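Local coordinates for Lin0012 protein (Listeria innocua, PDB 3K17) that probably phosphorylates phosphomevalonate with ATP, a step of the mevalonate route to isopentenyl diphosphate, at residues 48-56 with 98-106. Numbering follows the deposited sequence.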
ATOM      1  N   ARG A  48     -11.880 -30.652  12.789  1.00 28.42           N
ATOM      2  CA  ARG A  48     -10.970 -29.580  12.419  1.00 27.12           C
ATOM      3  C   ARG A  48     -10.785 -28.635  13.602  1.00 24.55           C
ATOM      4  O   ARG A  48     -11.637 -28.566  14.489  1.00 20.62           O
ATOM      5  CB  ARG A  48     -11.521 -28.814  11.209  1.00 30.11           C
ATOM      6  CG  ARG A  48     -11.401 -29.578   9.897  1.00 34.80           C
ATOM      7  CD  ARG A  48     -12.053 -28.830   8.743  1.00 38.10           C
ATOM      8  NE  ARG A  48     -13.513 -28.856   8.830  1.00 40.52           N
ATOM      9  CZ  ARG A  48     -14.255 -29.933   8.592  1.00 43.17           C
ATOM     10  NH1 ARG A  48     -13.676 -31.078   8.253  1.00 42.08           N
ATOM     11  NH2 ARG A  48     -15.579 -29.865   8.685  1.00 43.81           N
ATOM     12  N   ASN A  49      -9.662 -27.922  13.625  1.00 21.35           N
ATOM     13  CA  ASN A  49      -9.400 -26.991  14.713  1.00 19.65           C
ATOM     14  C   ASN A  49     -10.454 -25.913  14.776  1.00 19.69           C
ATOM     15  O   ASN A  49     -10.922 -25.432  13.752  1.00 20.21           O
ATOM     16  CB  ASN A  49      -8.039 -26.326  14.554  1.00 17.61           C
ATOM     17  CG  ASN A  49      -6.910 -27.243  14.915  1.00 17.55           C
ATOM     18  OD1 ASN A  49      -7.041 -28.066  15.819  1.00 16.29           O
ATOM     19  ND2 ASN A  49      -5.781 -27.098  14.228  1.00 17.76           N
ATOM     20  N   GLU A  50     -10.797 -25.508  15.990  1.00 20.45           N
ATOM     21  CA  GLU A  50     -11.802 -24.485  16.176  1.00 21.84           C
ATOM     22  C   GLU A  50     -11.531 -23.695  17.449  1.00 21.92           C
ATOM     23  O   GLU A  50     -11.346 -24.281  18.518  1.00 21.70           O
ATOM     24  CB  GLU A  50     -13.165 -25.147  16.281  1.00 23.30           C
ATOM     25  CG  GLU A  50     -14.240 -24.511  15.464  1.00 25.91           C
ATOM     26  CD  GLU A  50     -15.525 -25.291  15.547  1.00 27.03           C
ATOM     27  OE1 GLU A  50     -16.098 -25.360  16.653  1.00 28.15           O
ATOM     28  OE2 GLU A  50     -15.954 -25.840  14.509  1.00 27.69           O
ATOM     29  N   LEU A  51     -11.484 -22.374  17.330  1.00 17.80           N
ATOM     30  CA  LEU A  51     -11.280 -21.524  18.496  1.00 17.95           C
ATOM     31  C   LEU A  51     -12.391 -20.489  18.533  1.00 17.94           C
ATOM     32  O   LEU A  51     -12.656 -19.817  17.533  1.00 13.64           O
ATOM     33  CB  LEU A  51      -9.926 -20.802  18.444  1.00 14.94           C
ATOM     34  CG  LEU A  51      -9.734 -19.744  19.539  1.00 16.07           C
ATOM     35  CD1 LEU A  51      -9.793 -20.400  20.929  1.00 13.42           C
ATOM     36  CD2 LEU A  51      -8.404 -19.027  19.337  1.00 13.77           C
ATOM     37  N   TRP A  52     -13.034 -20.376  19.689  1.00 17.17           N
ATOM     38  CA  TRP A  52     -14.099 -19.407  19.902  1.00 18.56           C
ATOM     39  C   TRP A  52     -13.687 -18.557  21.098  1.00 19.05           C
ATOM     40  O   TRP A  52     -13.261 -19.103  22.121  1.00 16.62           O
ATOM     41  CB  TRP A  52     -15.420 -20.091  20.273  1.00 17.73           C
ATOM     42  CG  TRP A  52     -15.953 -21.079  19.294  1.00 20.46           C
ATOM     43  CD1 TRP A  52     -15.389 -22.269  18.932  1.00 20.03           C
ATOM     44  CD2 TRP A  52     -17.205 -20.999  18.601  1.00 23.43           C
ATOM     45  NE1 TRP A  52     -16.218 -22.941  18.062  1.00 22.78           N
ATOM     46  CE2 TRP A  52     -17.339 -22.183  17.842  1.00 25.26           C
ATOM     47  CE3 TRP A  52     -18.227 -20.043  18.551  1.00 23.25           C
ATOM     48  CZ2 TRP A  52     -18.459 -22.437  17.039  1.00 25.78           C
ATOM     49  CZ3 TRP A  52     -19.342 -20.296  17.752  1.00 28.49           C
ATOM     50  CH2 TRP A  52     -19.446 -21.486  17.008  1.00 27.10           C
ATOM     51  N   ILE A  53     -13.791 -17.240  20.971  1.00 15.41           N
ATOM     52  CA  ILE A  53     -13.479 -16.362  22.097  1.00 16.94           C
ATOM     53  C   ILE A  53     -14.640 -15.397  22.262  1.00 18.42           C
ATOM     54  O   ILE A  53     -15.409 -15.170  21.320  1.00 19.02           O
ATOM     55  CB  ILE A  53     -12.151 -15.597  21.912  1.00 16.55           C
ATOM     56  CG1 ILE A  53     -12.199 -14.687  20.676  1.00 15.01           C
ATOM     57  CG2 ILE A  53     -11.014 -16.590  21.801  1.00 11.67           C
ATOM     58  CD1 ILE A  53     -11.020 -13.740  20.607  1.00 14.79           C
ATOM     59  N   PRO A  54     -14.794 -14.819  23.462  1.00 19.29           N
ATOM     60  CA  PRO A  54     -15.891 -13.886  23.726  1.00 19.24           C
ATOM     61  C   PRO A  54     -16.066 -12.744  22.744  1.00 19.82           C
ATOM     62  O   PRO A  54     -17.188 -12.404  22.382  1.00 17.96           O
ATOM     63  CB  PRO A  54     -15.589 -13.380  25.138  1.00 21.07           C
ATOM     64  CG  PRO A  54     -14.836 -14.535  25.760  1.00 17.67           C
ATOM     65  CD  PRO A  54     -13.916 -14.938  24.640  1.00 18.66           C
ATOM     66  N   HIS A  55     -14.972 -12.145  22.304  1.00 22.49           N
ATOM     67  CA  HIS A  55     -15.098 -11.012  21.401  1.00 24.63           C
ATOM     68  C   HIS A  55     -15.771 -11.307  20.057  1.00 26.15           C
ATOM     69  O   HIS A  55     -16.483 -10.456  19.523  1.00 24.05           O
ATOM     70  CB  HIS A  55     -13.733 -10.371  21.157  1.00 29.17           C
ATOM     71  CG  HIS A  55     -13.813  -9.051  20.453  1.00 32.35           C
ATOM     72  ND1 HIS A  55     -14.038  -8.941  19.096  1.00 36.53           N
ATOM     73  CD2 HIS A  55     -13.752  -7.784  20.928  1.00 33.65           C
ATOM     74  CE1 HIS A  55     -14.113  -7.664  18.767  1.00 36.48           C
ATOM     75  NE2 HIS A  55     -13.944  -6.941  19.860  1.00 36.91           N
ATOM     76  N   TYR A  56     -15.570 -12.503  19.514  1.00 24.60           N
ATOM     77  CA  TYR A  56     -16.158 -12.826  18.215  1.00 24.35           C
ATOM     78  C   TYR A  56     -17.325 -13.800  18.276  1.00 23.24           C
ATOM     79  O   TYR A  56     -17.358 -14.694  19.114  1.00 21.81           O
ATOM     80  CB  TYR A  56     -15.077 -13.380  17.291  1.00 24.02           C
ATOM     81  CG  TYR A  56     -13.993 -12.381  16.971  1.00 23.86           C
ATOM     82  CD1 TYR A  56     -14.225 -11.332  16.083  1.00 23.97           C
ATOM     83  CD2 TYR A  56     -12.734 -12.478  17.566  1.00 22.80           C
ATOM     84  CE1 TYR A  56     -13.233 -10.405  15.792  1.00 24.73           C
ATOM     85  CE2 TYR A  56     -11.736 -11.563  17.283  1.00 24.77           C
ATOM     86  CZ  TYR A  56     -11.989 -10.528  16.395  1.00 26.31           C
ATOM     87  OH  TYR A  56     -10.991  -9.632  16.099  1.00 25.69           O
ATOM     88  N   PRO A  98      -6.815 -32.445  15.807  1.00 28.44           N
ATOM     89  CA  PRO A  98      -7.842 -31.399  15.792  1.00 26.37           C
ATOM     90  C   PRO A  98      -8.665 -31.268  17.065  1.00 25.57           C
ATOM     91  O   PRO A  98      -9.171 -32.253  17.592  1.00 27.41           O
ATOM     92  CB  PRO A  98      -8.692 -31.760  14.569  1.00 28.30           C
ATOM     93  CG  PRO A  98      -8.490 -33.254  14.430  1.00 28.74           C
ATOM     94  CD  PRO A  98      -7.017 -33.399  14.702  1.00 27.53           C
ATOM     95  N   VAL A  99      -8.784 -30.039  17.565  1.00 24.47           N
ATOM     96  CA  VAL A  99      -9.568 -29.781  18.769  1.00 22.37           C
ATOM     97  C   VAL A  99     -10.402 -28.508  18.667  1.00 22.64           C
ATOM     98  O   VAL A  99     -10.043 -27.563  17.958  1.00 19.66           O
ATOM     99  CB  VAL A  99      -8.678 -29.645  20.033  1.00 23.01           C
ATOM    100  CG1 VAL A  99      -7.885 -30.923  20.259  1.00 23.28           C
ATOM    101  CG2 VAL A  99      -7.756 -28.447  19.896  1.00 19.25           C
ATOM    102  N   LYS A 100     -11.521 -28.500  19.384  1.00 20.61           N
ATOM    103  CA  LYS A 100     -12.404 -27.347  19.433  1.00 20.32           C
ATOM    104  C   LYS A 100     -12.237 -26.745  20.819  1.00 19.88           C
ATOM    105  O   LYS A 100     -12.317 -27.457  21.818  1.00 21.16           O
ATOM    106  CB  LYS A 100     -13.857 -27.770  19.224  1.00 21.07           C
ATOM    107  CG  LYS A 100     -14.883 -26.693  19.566  1.00 20.92           C
ATOM    108  CD  LYS A 100     -16.305 -27.193  19.313  1.00 23.74           C
ATOM    109  CE  LYS A 100     -17.336 -26.188  19.803  1.00 24.81           C
ATOM    110  NZ  LYS A 100     -18.737 -26.605  19.527  1.00 23.43           N
HETATM  111  N   MSE A 101     -11.979 -25.444  20.875  1.00 17.79           N
HETATM  112  CA  MSE A 101     -11.793 -24.753  22.147  1.00 19.62           C
HETATM  113  C   MSE A 101     -12.718 -23.549  22.229  1.00 18.65           C
HETATM  114  O   MSE A 101     -12.753 -22.717  21.315  1.00 16.06           O
HETATM  115  CB  MSE A 101     -10.340 -24.292  22.302  1.00 20.16           C
HETATM  116  CG  MSE A 101      -9.327 -25.428  22.478  1.00 21.69           C
HETATM  117 SE   MSE A 101      -7.515 -24.758  22.711  1.00 33.30          SE
HETATM  118  CE  MSE A 101      -7.029 -24.588  20.843  1.00 21.32           C
ATOM    119  N   VAL A 102     -13.457 -23.467  23.329  1.00 17.46           N
ATOM    120  CA  VAL A 102     -14.400 -22.380  23.555  1.00 19.74           C
ATOM    121  C   VAL A 102     -14.062 -21.639  24.838  1.00 20.23           C
ATOM    122  O   VAL A 102     -14.062 -22.226  25.922  1.00 20.05           O
ATOM    123  CB  VAL A 102     -15.844 -22.911  23.671  1.00 21.84           C
ATOM    124  CG1 VAL A 102     -16.794 -21.768  24.015  1.00 20.62           C
ATOM    125  CG2 VAL A 102     -16.258 -23.580  22.361  1.00 19.83           C
ATOM    126  N   ILE A 103     -13.776 -20.348  24.711  1.00 18.17           N
ATOM    127  CA  ILE A 103     -13.445 -19.535  25.869  1.00 16.76           C
ATOM    128  C   ILE A 103     -14.601 -18.636  26.287  1.00 19.81           C
ATOM    129  O   ILE A 103     -15.177 -17.920  25.459  1.00 20.21           O
ATOM    130  CB  ILE A 103     -12.208 -18.658  25.590  1.00 17.52           C
ATOM    131  CG1 ILE A 103     -10.996 -19.553  25.307  1.00 17.80           C
ATOM    132  CG2 ILE A 103     -11.947 -17.722  26.780  1.00 16.72           C
ATOM    133  CD1 ILE A 103      -9.702 -18.796  25.044  1.00 16.59           C
ATOM    134  N   GLU A 104     -14.939 -18.687  27.571  1.00 18.18           N
ATOM    135  CA  GLU A 104     -16.000 -17.861  28.140  1.00 20.27           C
ATOM    136  C   GLU A 104     -15.336 -17.037  29.233  1.00 18.21           C
ATOM    137  O   GLU A 104     -14.270 -17.412  29.722  1.00 17.88           O
ATOM    138  CB  GLU A 104     -17.097 -18.726  28.766  1.00 20.53           C
ATOM    139  CG  GLU A 104     -17.825 -19.654  27.809  1.00 27.27           C
ATOM    140  CD  GLU A 104     -18.664 -20.693  28.553  1.00 32.72           C
ATOM    141  OE1 GLU A 104     -18.080 -21.579  29.229  1.00 30.38           O
ATOM    142  OE2 GLU A 104     -19.908 -20.614  28.471  1.00 34.67           O
ATOM    143  N   THR A 105     -15.965 -15.938  29.640  1.00 17.92           N
ATOM    144  CA  THR A 105     -15.376 -15.101  30.682  1.00 18.48           C
ATOM    145  C   THR A 105     -16.342 -14.559  31.735  1.00 18.19           C
ATOM    146  O   THR A 105     -17.524 -14.350  31.463  1.00 17.83           O
ATOM    147  CB  THR A 105     -14.649 -13.894  30.063  1.00 18.62           C
ATOM    148  OG1 THR A 105     -14.146 -13.052  31.105  1.00 17.93           O
ATOM    149  CG2 THR A 105     -15.611 -13.089  29.175  1.00 16.79           C
ATOM    150  N   GLU A 106     -15.809 -14.330  32.935  1.00 17.06           N
ATOM    151  CA  GLU A 106     -16.554 -13.764  34.056  1.00 17.06           C
ATOM    152  C   GLU A 106     -15.736 -12.557  34.503  1.00 16.13           C
ATOM    153  O   GLU A 106     -15.999 -11.964  35.546  1.00 17.75           O
ATOM    154  CB  GLU A 106     -16.640 -14.741  35.241  1.00 19.14           C
ATOM    155  CG  GLU A 106     -17.055 -16.170  34.913  1.00 25.46           C
ATOM    156  CD  GLU A 106     -17.144 -17.055  36.172  1.00 28.67           C
ATOM    157  OE1 GLU A 106     -16.301 -16.903  37.088  1.00 24.71           O
ATOM    158  OE2 GLU A 106     -18.053 -17.907  36.236  1.00 28.05           O
TER
HETATM  159  O   HOH W   1     -18.609 -26.222  16.548  1.00 34.89           O
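Glu-50 to Trp-52 pair in parallel with Lys-100 to Val-102 where the short strand 50-52 joins a mixed sheet beside strand 99-105; on its other side Leu-51 bonds to the backbone of Val-60. The strand axes approach to 4.6 Å and diverge by only 3°. Glu-50 and Trp-52 each donate and accept, reaching the backbone of Val-99, Met-101 and Ile-103; the shortest of these bonds, Met-101 N to Glu-50 O, is 2.7 Å. Just before the strand, Asn-49 OD1 takes Val-99 N in the carbonyl plane at 3.2 Å, while ND2 is held by Trp-62 O. This sheet is that of the N-terminal domain of the GHMP kinase fold, and its two faces differ. On the face covered by helix 76-91, Leu-51 CD1 packs against Met-101 CB and Ile-103 CD1. On the other, Glu-50 OE1 accepts Trp-52 NE1 at 2.8 Å, lying in the indole plane, and a water bridges Glu-50 OE1 and Lys-100 NZ, which are 4.1 Å apart, too far for a salt bridge. With CG beside its backbone N (chi1 -58°), Trp-52 brings its five-membered ring against Val-102 CG2 in an off-centre CH-pi contact. Beyond the paired residues, Pro-54 CG meets Thr-105 CG2 at 3.8 Å.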